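Local atomic coordinates of superoxide reductase (Giardia intestinalis, PDB entry 4D7P), a protein that probably reduces superoxide to hydrogen peroxide at a mononuclear iron centre ligated by histidines and a cysteine. Residues M39-T43 with E44-I48. Sequence-based numbering, arbitrary orientation.
Sequences MHPAT and EKHYI. With FE (Fe (III) ion), chain B.
H40 and H46 meet at the iron of the superoxide reductase centre, on the loop that crosses from strand 29-34 of one sheet to strand 48-57 of the other in the immunoglobulin-like fold. Both bind the metal through NE2, H40 at 2.2 Å and H46 at 2.1 Å; H19 NE2, H102 ND1 and C99 SG bind it as well, and E17 also belongs to the iron site. Having CG anti to the backbone N in each histidine (chi1 -179° and -173°) sends both rings to the metal side of the loop. The H40 edge is turned toward the H46 face, offset, with planes at 73° and CE1 of H40 lying over that face.

With NE2 given to iron, the other nitrogen of the H40 ring is also engaged: ND1 donates to P41 O at 2.6 Å, in the carbonyl plane and on a lone pair, a bond that should help fix the rotation of the ring. P41 O has a second donor, a water that in turn accepts from I48 N and so ties the two arms of the loop together. CG1 of I48 sits over the centre of one H40 face in a CH-pi contact, while CD of P41 covers the opposite face near the rim.

At the turn, T43 N donates to H46 O at 2.8 Å. In return, H46 N is held by the threonine hydroxyl OG1, also at 2.8 Å, and more weakly by T43 O. Y47 N and K45 O are satisfied by the side-chain amide of N100. The charged ends of E44 and K45 form reciprocal salt bridges with K45 and E44 of the second subunit. Beside the turn, T43 O lies at the edge of the Y47 ring, near its plane, 3.5 Å from CD2.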
ATOM      1  N   MET A  39     -17.325  11.581 -10.974  1.00 36.13           N
ATOM      2  CA  MET A  39     -16.298  11.184 -10.025  1.00 40.00           C
ATOM      3  C   MET A  39     -16.938  10.661  -8.751  1.00 42.16           C
ATOM      4  O   MET A  39     -17.762  11.342  -8.144  1.00 37.79           O
ATOM      5  CB  MET A  39     -15.377  12.350  -9.706  1.00 38.85           C
ATOM      6  CG  MET A  39     -14.183  11.948  -8.862  1.00 33.42           C
ATOM      7  SD  MET A  39     -12.893  11.064  -9.788  1.00 40.33           S
ATOM      8  CE  MET A  39     -12.390  12.317 -10.968  1.00 31.34           C
ATOM      9  N   HIS A  40     -16.560   9.452  -8.349  1.00 38.86           N
ATOM     10  CA  HIS A  40     -17.061   8.853  -7.108  1.00 43.37           C
ATOM     11  C   HIS A  40     -16.739   9.736  -5.911  1.00 39.58           C
ATOM     12  O   HIS A  40     -15.733  10.429  -5.926  1.00 37.57           O
ATOM     13  CB  HIS A  40     -16.449   7.466  -6.922  1.00 40.00           C
ATOM     14  CG  HIS A  40     -16.904   6.751  -5.687  1.00 39.58           C
ATOM     15  ND1 HIS A  40     -16.374   7.002  -4.439  1.00 34.80           N
ATOM     16  CD2 HIS A  40     -17.817   5.762  -5.518  1.00 35.17           C
ATOM     17  CE1 HIS A  40     -16.944   6.203  -3.555  1.00 41.12           C
ATOM     18  NE2 HIS A  40     -17.821   5.439  -4.185  1.00 35.90           N
ATOM     19  N   PRO A  41     -17.608   9.737  -4.887  1.00 35.41           N
ATOM     20  CA  PRO A  41     -17.306  10.502  -3.674  1.00 42.09           C
ATOM     21  C   PRO A  41     -15.957  10.181  -3.028  1.00 36.85           C
ATOM     22  O   PRO A  41     -15.373   9.096  -3.186  1.00 31.86           O
ATOM     23  CB  PRO A  41     -18.460  10.127  -2.734  1.00 42.22           C
ATOM     24  CG  PRO A  41     -19.603   9.911  -3.665  1.00 35.64           C
ATOM     25  CD  PRO A  41     -18.999   9.248  -4.888  1.00 35.18           C
ATOM     26  N   ALA A  42     -15.470  11.173  -2.296  1.00 36.27           N
ATOM     27  CA  ALA A  42     -14.197  11.104  -1.603  1.00 38.12           C
ATOM     28  C   ALA A  42     -14.356  11.757  -0.239  1.00 42.52           C
ATOM     29  O   ALA A  42     -14.124  12.963  -0.068  1.00 34.58           O
ATOM     30  CB  ALA A  42     -13.107  11.788  -2.413  1.00 38.14           C
ATOM     31  N   THR A  43     -14.799  10.957   0.726  1.00 38.41           N
ATOM     32  CA  THR A  43     -15.006  11.427   2.090  1.00 34.38           C
ATOM     33  C   THR A  43     -14.427  10.424   3.069  1.00 38.20           C
ATOM     34  O   THR A  43     -14.068   9.306   2.678  1.00 39.20           O
ATOM     35  CB  THR A  43     -16.508  11.625   2.419  1.00 38.36           C
ATOM     36  OG1 THR A  43     -17.143  10.344   2.501  1.00 37.68           O
ATOM     37  CG2 THR A  43     -17.201  12.462   1.342  1.00 41.35           C
ATOM     38  N   GLU A  44     -14.360  10.811   4.342  1.00 37.22           N
ATOM     39  CA  GLU A  44     -13.811   9.946   5.376  1.00 35.31           C
ATOM     40  C   GLU A  44     -14.675   8.721   5.616  1.00 40.65           C
ATOM     41  O   GLU A  44     -14.183   7.692   6.091  1.00 45.66           O
ATOM     42  CB  GLU A  44     -13.632  10.721   6.675  1.00 36.71           C
ATOM     43  CG  GLU A  44     -12.654  11.856   6.529  1.00 37.29           C
ATOM     44  CD  GLU A  44     -12.359  12.551   7.836  1.00 38.80           C
ATOM     45  OE1 GLU A  44     -13.231  12.528   8.737  1.00 44.79           O
ATOM     46  OE2 GLU A  44     -11.250  13.118   7.961  1.00 38.27           O
ATOM     47  N   LYS A  45     -15.959   8.824   5.287  1.00 32.62           N
ATOM     48  CA  LYS A  45     -16.879   7.716   5.528  1.00 38.36           C
ATOM     49  C   LYS A  45     -17.312   7.017   4.233  1.00 42.57           C
ATOM     50  O   LYS A  45     -17.892   5.927   4.274  1.00 30.30           O
ATOM     51  CB  LYS A  45     -18.110   8.201   6.303  1.00 44.15           C
ATOM     52  CG  LYS A  45     -17.807   8.659   7.727  1.00 36.20           C
ATOM     53  CD  LYS A  45     -19.069   9.185   8.424  1.00 41.42           C
ATOM     54  CE  LYS A  45     -18.718   9.817   9.753  1.00 47.55           C
ATOM     55  NZ  LYS A  45     -18.014   8.863  10.663  1.00 49.24           N
ATOM     56  N   HIS A  46     -17.020   7.628   3.085  1.00 35.95           N
ATOM     57  CA  HIS A  46     -17.308   6.993   1.795  1.00 32.44           C
ATOM     58  C   HIS A  46     -16.197   7.302   0.798  1.00 31.81           C
ATOM     59  O   HIS A  46     -15.988   8.464   0.419  1.00 35.08           O
ATOM     60  CB  HIS A  46     -18.658   7.451   1.231  1.00 36.90           C
ATOM     61  CG  HIS A  46     -19.075   6.714  -0.014  1.00 40.62           C
ATOM     62  ND1 HIS A  46     -20.004   7.215  -0.899  1.00 34.66           N
ATOM     63  CD2 HIS A  46     -18.685   5.517  -0.513  1.00 37.56           C
ATOM     64  CE1 HIS A  46     -20.179   6.352  -1.887  1.00 37.93           C
ATOM     65  NE2 HIS A  46     -19.386   5.317  -1.683  1.00 34.11           N
ATOM     66  N   TYR A  47     -15.485   6.266   0.375  1.00 30.07           N
ATOM     67  CA  TYR A  47     -14.285   6.475  -0.421  1.00 31.00           C
ATOM     68  C   TYR A  47     -13.941   5.269  -1.281  1.00 33.82           C
ATOM     69  O   TYR A  47     -14.286   4.138  -0.945  1.00 31.50           O
ATOM     70  CB  TYR A  47     -13.109   6.806   0.498  1.00 28.76           C
ATOM     71  CG  TYR A  47     -12.861   5.776   1.606  1.00 26.99           C
ATOM     72  CD1 TYR A  47     -12.014   4.702   1.393  1.00 25.19           C
ATOM     73  CD2 TYR A  47     -13.462   5.896   2.858  1.00 25.90           C
ATOM     74  CE1 TYR A  47     -11.768   3.771   2.384  1.00 27.32           C
ATOM     75  CE2 TYR A  47     -13.218   4.949   3.879  1.00 29.74           C
ATOM     76  CZ  TYR A  47     -12.361   3.889   3.617  1.00 29.20           C
ATOM     77  OH  TYR A  47     -12.081   2.934   4.580  1.00 28.92           O
ATOM     78  N   ILE A  48     -13.285   5.519  -2.407  1.00 29.26           N
ATOM     79  CA  ILE A  48     -12.577   4.456  -3.088  1.00 25.69           C
ATOM     80  C   ILE A  48     -11.152   4.528  -2.570  1.00 28.38           C
ATOM     81  O   ILE A  48     -10.447   5.532  -2.745  1.00 30.17           O
ATOM     82  CB  ILE A  48     -12.643   4.577  -4.617  1.00 27.21           C
ATOM     83  CG1 ILE A  48     -14.015   4.094  -5.096  1.00 33.55           C
ATOM     84  CG2 ILE A  48     -11.541   3.747  -5.278  1.00 25.57           C
ATOM     85  CD1 ILE A  48     -14.302   4.451  -6.550  1.00 35.30           C
TER
HETATM   86 FE    FE B 201     -19.181   3.938  -3.261  1.00 37.83          FE
HETATM   87  O   HOH W   1     -12.814   8.281  -3.056  1.00 36.67           O